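Local structure of Rubredoxin\:oxygen oxidoreductase (Desulfovibrio gigas, 1E5D) at residues L273-C282 with K386-K397; E248-F258 with T325-N336. The protein reduces molecular oxygen to water in a four-electron reaction, as a diiron flavoprotein that carries FMN. One frame throughout, in Å; residues are numbered along the deposited sequence.

Both contacts use the flavodoxin-like part of the chain; their centres are about 17 Å apart. Strand 254-259, part of contact 2, has Val255 and Ile257 turned to contact 1 on one face, where Ile257 CD1 comes within 3.6 Å of Ala274 N, and Phe258 turned to helix 320-331 on the other. At the strand's start Cys282 CB of contact 1 meets Asn253 O at 3.4 Å. Contact 1 is remote from the diiron site; its Leu273 side chain is about 12 Å from the FMN of the flavodoxin-like part. In contact 2 the Arg333 side chain lies about 7 Å from another FMN, the one at the diiron pocket, and about 11 Å from that of the iron ligand His146.

Contact 1. Residues L273-C282 with K386-K397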
# COMPACT_ATOMS: atom_id res chain seq x y z
N LEU A 273 20.25 -11.18 -6.13
CA LEU A 273 20.87 -10.19 -5.25
C LEU A 273 21.09 -10.80 -3.86
O LEU A 273 22.17 -10.66 -3.30
CB LEU A 273 20.03 -8.92 -5.14
CG LEU A 273 20.21 -7.90 -6.27
CD1 LEU A 273 19.25 -6.73 -6.13
CD2 LEU A 273 21.65 -7.40 -6.31
N ALA A 274 20.05 -11.46 -3.35
CA ALA A 274 20.16 -11.95 -1.98
C ALA A 274 21.35 -12.89 -1.82
O ALA A 274 22.05 -12.84 -0.81
CB ALA A 274 18.86 -12.63 -1.56
N GLU A 275 21.57 -13.72 -2.84
CA GLU A 275 22.63 -14.71 -2.83
C GLU A 275 24.01 -14.08 -2.95
O GLU A 275 24.93 -14.47 -2.23
CB GLU A 275 22.44 -15.72 -3.97
CG GLU A 275 22.76 -17.15 -3.57
CD GLU A 275 21.93 -17.70 -2.43
OE1 GLU A 275 20.75 -17.31 -2.28
OE2 GLU A 275 22.46 -18.54 -1.67
N SER A 276 24.17 -13.12 -3.85
CA SER A 276 25.45 -12.44 -3.97
C SER A 276 25.81 -11.75 -2.66
O SER A 276 26.95 -11.79 -2.20
CB SER A 276 25.43 -11.42 -5.11
OG SER A 276 24.60 -11.88 -6.16
N PHE A 277 24.82 -11.10 -2.04
CA PHE A 277 25.16 -10.35 -0.83
C PHE A 277 25.65 -11.32 0.24
O PHE A 277 26.59 -11.05 0.99
CB PHE A 277 23.97 -9.53 -0.34
CG PHE A 277 23.87 -8.16 -0.99
CD1 PHE A 277 24.86 -7.21 -0.79
CD2 PHE A 277 22.78 -7.83 -1.78
CE1 PHE A 277 24.76 -5.96 -1.38
CE2 PHE A 277 22.68 -6.58 -2.36
CZ PHE A 277 23.67 -5.64 -2.16
N ARG A 278 24.97 -12.47 0.29
CA ARG A 278 25.41 -13.48 1.26
C ARG A 278 26.87 -13.83 0.96
O ARG A 278 27.71 -13.84 1.86
CB ARG A 278 24.49 -14.69 1.22
CG ARG A 278 24.95 -15.94 1.93
CD ARG A 278 24.26 -17.19 1.40
NE ARG A 278 24.57 -17.39 -0.02
CZ ARG A 278 25.28 -18.37 -0.56
NH1 ARG A 278 25.81 -19.32 0.19
NH2 ARG A 278 25.46 -18.40 -1.87
N ASP A 279 27.14 -14.06 -0.33
CA ASP A 279 28.47 -14.41 -0.81
C ASP A 279 29.52 -13.40 -0.34
O ASP A 279 30.63 -13.79 -0.01
CB ASP A 279 28.50 -14.48 -2.33
CG ASP A 279 28.37 -15.89 -2.86
OD1 ASP A 279 28.77 -16.84 -2.15
OD2 ASP A 279 27.88 -16.05 -4.00
N GLU A 280 29.12 -12.14 -0.31
CA GLU A 280 29.97 -11.07 0.19
C GLU A 280 30.00 -11.02 1.71
O GLU A 280 30.48 -10.06 2.31
CB GLU A 280 29.48 -9.72 -0.35
CG GLU A 280 29.54 -9.63 -1.87
CD GLU A 280 30.94 -9.89 -2.42
OE1 GLU A 280 31.87 -9.17 -1.99
OE2 GLU A 280 31.09 -10.81 -3.26
N GLY A 281 29.46 -12.06 2.35
CA GLY A 281 29.41 -12.09 3.80
C GLY A 281 28.44 -11.12 4.43
O GLY A 281 28.64 -10.64 5.55
N CYS A 282 27.34 -10.80 3.74
CA CYS A 282 26.31 -9.99 4.38
C CYS A 282 25.20 -10.86 4.93
O CYS A 282 25.00 -11.99 4.48
CB CYS A 282 25.70 -9.00 3.39
SG CYS A 282 26.92 -7.87 2.69
N LYS A 386 25.21 -9.36 -9.55
CA LYS A 386 26.28 -9.79 -8.66
C LYS A 386 27.33 -8.69 -8.51
O LYS A 386 27.87 -8.38 -7.45
CB LYS A 386 26.92 -11.07 -9.18
CG LYS A 386 28.37 -11.27 -8.76
CD LYS A 386 29.18 -11.92 -9.88
CE LYS A 386 30.67 -11.92 -9.55
NZ LYS A 386 31.41 -10.90 -10.35
N THR A 387 27.61 -8.06 -9.65
CA THR A 387 28.49 -6.91 -9.68
C THR A 387 27.90 -5.79 -8.82
O THR A 387 28.58 -5.20 -7.99
CB THR A 387 28.69 -6.39 -11.12
OG1 THR A 387 29.50 -7.32 -11.85
CG2 THR A 387 29.42 -5.06 -11.13
N MET A 388 26.61 -5.53 -9.02
CA MET A 388 25.93 -4.50 -8.22
C MET A 388 26.05 -4.81 -6.73
O MET A 388 26.43 -3.95 -5.94
CB MET A 388 24.46 -4.39 -8.63
CG MET A 388 23.79 -3.12 -8.15
SD MET A 388 21.98 -3.23 -8.20
CE MET A 388 21.56 -1.51 -7.87
N ALA A 389 25.72 -6.04 -6.36
CA ALA A 389 25.84 -6.54 -5.00
C ALA A 389 27.26 -6.38 -4.46
O ALA A 389 27.46 -6.08 -3.28
CB ALA A 389 25.44 -8.00 -4.93
N GLN A 390 28.24 -6.59 -5.33
CA GLN A 390 29.64 -6.47 -4.90
C GLN A 390 30.02 -5.02 -4.65
O GLN A 390 30.69 -4.71 -3.66
CB GLN A 390 30.56 -7.11 -5.93
CG GLN A 390 30.86 -8.56 -5.56
CD GLN A 390 31.44 -9.33 -6.72
OE1 GLN A 390 31.85 -8.74 -7.72
NE2 GLN A 390 31.48 -10.65 -6.58
N THR A 391 29.59 -4.12 -5.53
CA THR A 391 29.87 -2.70 -5.30
C THR A 391 29.30 -2.23 -3.96
O THR A 391 30.00 -1.69 -3.10
CB THR A 391 29.27 -1.86 -6.43
OG1 THR A 391 29.87 -2.30 -7.66
CG2 THR A 391 29.59 -0.38 -6.27
N ILE A 392 27.99 -2.44 -3.78
CA ILE A 392 27.35 -1.99 -2.55
C ILE A 392 28.00 -2.64 -1.33
O ILE A 392 28.35 -1.98 -0.35
CB ILE A 392 25.84 -2.27 -2.59
CG1 ILE A 392 25.09 -1.36 -3.57
CG2 ILE A 392 25.24 -2.18 -1.20
CD1 ILE A 392 23.78 -1.92 -4.08
N ALA A 393 28.19 -3.96 -1.35
CA ALA A 393 28.81 -4.59 -0.19
C ALA A 393 30.20 -4.03 0.07
O ALA A 393 30.61 -3.88 1.23
CB ALA A 393 28.90 -6.10 -0.37
N ARG A 394 30.93 -3.72 -0.99
CA ARG A 394 32.28 -3.19 -0.79
C ARG A 394 32.17 -1.91 0.01
O ARG A 394 32.85 -1.69 1.01
CB ARG A 394 33.00 -2.93 -2.11
CG ARG A 394 34.34 -3.62 -2.26
CD ARG A 394 34.44 -4.40 -3.56
NE ARG A 394 34.38 -5.85 -3.35
CZ ARG A 394 34.67 -6.75 -4.28
NH1 ARG A 394 35.05 -6.37 -5.49
NH2 ARG A 394 34.60 -8.05 -4.00
N ALA A 395 31.25 -1.07 -0.46
CA ALA A 395 31.01 0.21 0.21
C ALA A 395 30.57 -0.00 1.65
O ALA A 395 30.99 0.75 2.54
CB ALA A 395 29.98 1.00 -0.57
N LEU A 396 29.73 -1.01 1.88
CA LEU A 396 29.27 -1.32 3.23
C LEU A 396 30.47 -1.59 4.14
O LEU A 396 30.63 -0.93 5.16
CB LEU A 396 28.35 -2.53 3.25
CG LEU A 396 27.10 -2.47 4.14
CD1 LEU A 396 26.60 -3.89 4.41
CD2 LEU A 396 27.35 -1.72 5.43
N LYS A 397 31.29 -2.56 3.75
CA LYS A 397 32.46 -2.97 4.51
C LYS A 397 33.30 -1.77 4.95
O LYS A 397 33.60 -1.64 6.14
CB LYS A 397 33.32 -3.93 3.68
CG LYS A 397 33.02 -5.40 3.92
CD LYS A 397 33.21 -6.23 2.66
CE LYS A 397 32.26 -7.42 2.62
NZ LYS A 397 32.28 -8.09 1.29
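Glu280, just past the end of helix 265-279, reaches across to four residues of helix 379-400. Its CB sits on the methyl of Ala393 (CB to CB 3.7 Å), and CG rests between that methyl and CG of Gln390. The bend that follows (chi2 -57°) brings the carboxylate carbon CD to Gln390 CG, and the two oxygens then go to different partners. OE2 takes a weak hydrogen bond from Gln390 NE2 at 3.3 Å, the carboxylate and amide planes being 66° apart. OE1 faces two cations in a salt-bridge network, Lys397 NZ at 3.5 Å and Arg394 NH2 at 3.6 Å. Lys397 NZ has a second task: it donates to the backbone Glu280 O at 2.9 Å, in the carbonyl plane on a lone pair, so one ammonium group ties side chain and backbone of the same residue. That backbone is turning here, because Gly281, with positive phi, closes the helix in a Schellman motif.

Further in, the contact is apolar. Ala389 CB stands over the centre of the Phe277 ring, 3.9 Å from the centroid, as a CH-pi contact, while Ile392 CG2 meets the ring edge at CE1. Ser276 packs tightly by its CB on Ala389 CB, 3.4 Å away, its OG turned back to Val272 O. Cys282 SG lies against Ala393 CB and Leu396 CD1. Beneath, Phe277 and Ile392 both rest on Ile308 of the sheet. With Ala389 and Ala393 at the interface, the two helix segments approach to 8.6 Å between axes at a crossing angle of -44°, on one face of a parallel sheet with strand order 2-1-3-4-5, the doubly wound flavodoxin-like fold.

Contact 2. Residues E248-F258 with T325-N336; sequences EQKPTNKVVIF and TLQYIKGLRPQN
Gln249 receives two hydrogen bonds from the 325-336 segment, one on its side chain from Gln335 N and one on its backbone from Asn336. The Gln249 chain leaves with CG beside its backbone N (chi1 -73°) and stays extended beyond, which carries the amide to the backbone of residues 333-335. There OE1 accepts from Gln335 N at 2.8 Å, the donor standing above the carbonyl plane. The same oxygen also takes a bond from Asn199 ND2, so two donors fix it. On the other branch NE2 donates to a water at 2.9 Å, which in turn donates to Arg333 O at 2.7 Å. Asn336 ND2 for its part donates to Gln249 O at 2.7 Å, from well above that carbonyl's plane. Next to it the Pro251 ring crosses the Asn336 side chain at about a right angle, CD to CB 4.0 Å.

These bonds join the passage from helix 233-248 into strand 254-259, the first in chain order of the flavodoxin-like sheet's strands, to the turn that leads helix 320-331 into strand 338-345, the second half of a beta-alpha-beta crossover.

Farther along the strand, Phe258 holds its ring out to that helix. CB already points toward the helix, and with CG between the backbone N and the carbonyl carbon (chi1 77°) the ring reaches Thr325, Leu326 and Ile329. Thr325 CG2 sits over one face, 4.1 Å from the centroid and 29° off the normal, as a CH-pi contact. Leu326 CD2 approaches the edge, 3.6 Å from Phe258 CZ, and Ile329 CD1 comes in obliquely at CE2. Thr325 keeps its hydroxyl for Tyr321 O, while Ile297 of helix 294-302 also packs on Phe258.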
# COMPACT_ATOMS: atom_id res chain seq x y z
N GLU A 248 21.18 6.29 17.07
CA GLU A 248 22.46 6.47 16.38
C GLU A 248 22.46 5.81 15.01
O GLU A 248 23.13 6.31 14.11
CB GLU A 248 23.63 5.98 17.24
CG GLU A 248 24.40 7.12 17.89
CD GLU A 248 25.25 6.74 19.08
OE1 GLU A 248 25.43 5.54 19.37
OE2 GLU A 248 25.76 7.66 19.76
N GLN A 249 21.70 4.73 14.84
CA GLN A 249 21.50 4.18 13.50
C GLN A 249 22.82 3.86 12.81
O GLN A 249 23.09 4.17 11.65
CB GLN A 249 20.66 5.17 12.67
CG GLN A 249 19.20 5.18 13.10
CD GLN A 249 18.40 6.27 12.42
OE1 GLN A 249 17.97 6.10 11.28
NE2 GLN A 249 18.21 7.41 13.08
N LYS A 250 23.70 3.22 13.58
CA LYS A 250 24.98 2.85 12.99
C LYS A 250 24.77 1.64 12.08
O LYS A 250 24.04 0.71 12.41
CB LYS A 250 26.00 2.56 14.08
CG LYS A 250 26.87 3.74 14.50
CD LYS A 250 26.27 5.06 14.02
CE LYS A 250 27.11 5.67 12.91
NZ LYS A 250 26.75 7.10 12.65
N PRO A 251 25.41 1.65 10.92
CA PRO A 251 25.34 0.54 9.99
C PRO A 251 25.79 -0.78 10.60
O PRO A 251 26.59 -0.83 11.52
CB PRO A 251 26.33 0.92 8.89
CG PRO A 251 26.45 2.40 8.97
CD PRO A 251 26.24 2.76 10.41
N THR A 252 25.27 -1.86 10.04
CA THR A 252 25.73 -3.21 10.23
C THR A 252 25.83 -3.89 8.85
O THR A 252 25.46 -3.30 7.83
CB THR A 252 24.80 -4.04 11.12
OG1 THR A 252 23.52 -4.14 10.48
CG2 THR A 252 24.57 -3.36 12.46
N ASN A 253 26.32 -5.11 8.84
CA ASN A 253 26.54 -5.90 7.64
C ASN A 253 25.24 -6.51 7.12
O ASN A 253 25.26 -7.52 6.41
CB ASN A 253 27.52 -7.03 7.97
CG ASN A 253 28.41 -7.39 6.79
OD1 ASN A 253 28.51 -6.62 5.84
ND2 ASN A 253 29.02 -8.56 6.88
N LYS A 254 24.12 -5.91 7.47
CA LYS A 254 22.80 -6.40 7.11
C LYS A 254 22.26 -5.67 5.88
O LYS A 254 22.28 -4.45 5.77
CB LYS A 254 21.85 -6.22 8.29
CG LYS A 254 20.49 -6.87 8.13
CD LYS A 254 19.74 -6.82 9.45
CE LYS A 254 18.24 -6.63 9.26
NZ LYS A 254 17.61 -6.16 10.52
N VAL A 255 21.77 -6.48 4.95
CA VAL A 255 21.18 -5.93 3.73
C VAL A 255 19.71 -6.36 3.69
O VAL A 255 19.37 -7.52 3.83
CB VAL A 255 21.93 -6.38 2.47
CG1 VAL A 255 21.30 -5.81 1.21
CG2 VAL A 255 23.40 -5.97 2.53
N VAL A 256 18.83 -5.38 3.53
CA VAL A 256 17.41 -5.55 3.37
C VAL A 256 17.07 -5.28 1.90
O VAL A 256 17.26 -4.17 1.39
CB VAL A 256 16.58 -4.59 4.23
CG1 VAL A 256 15.12 -4.62 3.78
CG2 VAL A 256 16.70 -4.93 5.70
N ILE A 257 16.57 -6.30 1.24
CA ILE A 257 16.08 -6.16 -0.13
C ILE A 257 14.56 -6.21 -0.13
O ILE A 257 13.94 -7.17 0.33
CB ILE A 257 16.63 -7.29 -1.02
CG1 ILE A 257 18.15 -7.33 -1.12
CG2 ILE A 257 15.99 -7.22 -2.40
CD1 ILE A 257 18.69 -8.68 -1.56
N PHE A 258 13.90 -5.17 -0.63
CA PHE A 258 12.44 -5.27 -0.70
C PHE A 258 12.03 -4.89 -2.12
O PHE A 258 12.61 -4.04 -2.78
CB PHE A 258 11.75 -4.45 0.37
CG PHE A 258 11.62 -2.96 0.25
CD1 PHE A 258 10.57 -2.39 -0.46
CD2 PHE A 258 12.52 -2.10 0.85
CE1 PHE A 258 10.40 -1.03 -0.57
CE2 PHE A 258 12.36 -0.72 0.75
CZ PHE A 258 11.30 -0.18 0.04
N THR A 325 5.42 1.74 0.66
CA THR A 325 6.48 1.41 1.61
C THR A 325 7.59 2.44 1.63
O THR A 325 8.14 2.80 2.67
CB THR A 325 7.07 0.03 1.25
OG1 THR A 325 5.98 -0.91 1.33
CG2 THR A 325 8.15 -0.40 2.23
N LEU A 326 7.95 2.93 0.44
CA LEU A 326 8.97 3.97 0.40
C LEU A 326 8.44 5.23 1.08
O LEU A 326 9.17 5.89 1.83
CB LEU A 326 9.41 4.25 -1.03
CG LEU A 326 10.34 3.18 -1.61
CD1 LEU A 326 10.43 3.32 -3.12
CD2 LEU A 326 11.70 3.27 -0.96
N GLN A 327 7.18 5.57 0.83
CA GLN A 327 6.59 6.72 1.50
C GLN A 327 6.73 6.57 3.01
O GLN A 327 7.19 7.47 3.70
CB GLN A 327 5.11 6.92 1.16
CG GLN A 327 4.51 8.20 1.76
CD GLN A 327 5.29 9.42 1.29
OE1 GLN A 327 5.25 9.74 0.10
NE2 GLN A 327 5.99 10.09 2.21
N TYR A 328 6.32 5.40 3.51
CA TYR A 328 6.40 5.14 4.94
C TYR A 328 7.83 5.35 5.42
O TYR A 328 8.08 6.03 6.40
CB TYR A 328 5.97 3.71 5.25
CG TYR A 328 5.90 3.37 6.71
CD1 TYR A 328 4.87 3.87 7.49
CD2 TYR A 328 6.84 2.54 7.32
CE1 TYR A 328 4.78 3.56 8.83
CE2 TYR A 328 6.75 2.23 8.67
CZ TYR A 328 5.71 2.74 9.42
OH TYR A 328 5.60 2.45 10.76
N ILE A 329 8.75 4.74 4.67
CA ILE A 329 10.14 4.75 5.10
C ILE A 329 10.74 6.14 5.07
O ILE A 329 11.42 6.56 6.00
CB ILE A 329 10.98 3.79 4.24
CG1 ILE A 329 10.55 2.33 4.38
CG2 ILE A 329 12.45 3.95 4.57
CD1 ILE A 329 11.38 1.43 3.49
N LYS A 330 10.47 6.87 3.99
CA LYS A 330 11.02 8.22 3.86
C LYS A 330 10.65 9.08 5.07
O LYS A 330 11.47 9.86 5.56
CB LYS A 330 10.53 8.85 2.57
CG LYS A 330 10.83 10.34 2.45
CD LYS A 330 10.41 10.82 1.07
CE LYS A 330 10.60 12.33 0.91
NZ LYS A 330 11.90 12.62 0.23
N GLY A 331 9.42 8.94 5.55
CA GLY A 331 8.95 9.73 6.67
C GLY A 331 9.70 9.39 7.94
O GLY A 331 9.87 10.22 8.83
N LEU A 332 10.18 8.15 8.05
CA LEU A 332 10.80 7.78 9.33
C LEU A 332 12.27 8.17 9.38
O LEU A 332 12.96 7.93 10.37
CB LEU A 332 10.59 6.28 9.55
CG LEU A 332 9.15 5.94 9.95
CD1 LEU A 332 8.90 4.44 9.84
CD2 LEU A 332 8.85 6.44 11.36
N ARG A 333 12.72 8.76 8.29
CA ARG A 333 14.06 9.28 8.08
C ARG A 333 15.18 8.37 8.55
O ARG A 333 15.98 8.76 9.40
CB ARG A 333 14.18 10.64 8.80
CG ARG A 333 13.10 11.63 8.40
CD ARG A 333 13.11 12.83 9.33
NE ARG A 333 12.36 13.94 8.73
CZ ARG A 333 12.11 15.11 9.29
NH1 ARG A 333 12.54 15.39 10.51
NH2 ARG A 333 11.40 16.02 8.63
N PRO A 334 15.29 7.16 8.01
CA PRO A 334 16.44 6.30 8.34
C PRO A 334 17.74 6.94 7.88
O PRO A 334 17.82 7.53 6.79
CB PRO A 334 16.16 5.03 7.55
CG PRO A 334 15.24 5.45 6.46
CD PRO A 334 14.38 6.53 7.05
N GLN A 335 18.78 6.82 8.70
CA GLN A 335 20.07 7.45 8.45
C GLN A 335 21.17 6.44 8.18
O GLN A 335 21.04 5.26 8.52
CB GLN A 335 20.50 8.29 9.66
CG GLN A 335 19.50 9.33 10.13
CD GLN A 335 19.35 10.46 9.13
OE1 GLN A 335 18.31 10.62 8.48
NE2 GLN A 335 20.39 11.28 9.00
N ASN A 336 22.28 6.89 7.60
CA ASN A 336 23.48 6.09 7.45
C ASN A 336 23.21 4.76 6.76
O ASN A 336 23.53 3.69 7.25
CB ASN A 336 24.17 5.83 8.78
CG ASN A 336 24.13 7.00 9.75
OD1 ASN A 336 24.64 8.09 9.52
ND2 ASN A 336 23.47 6.73 10.87
O HOH W 1 16.13 9.20 12.09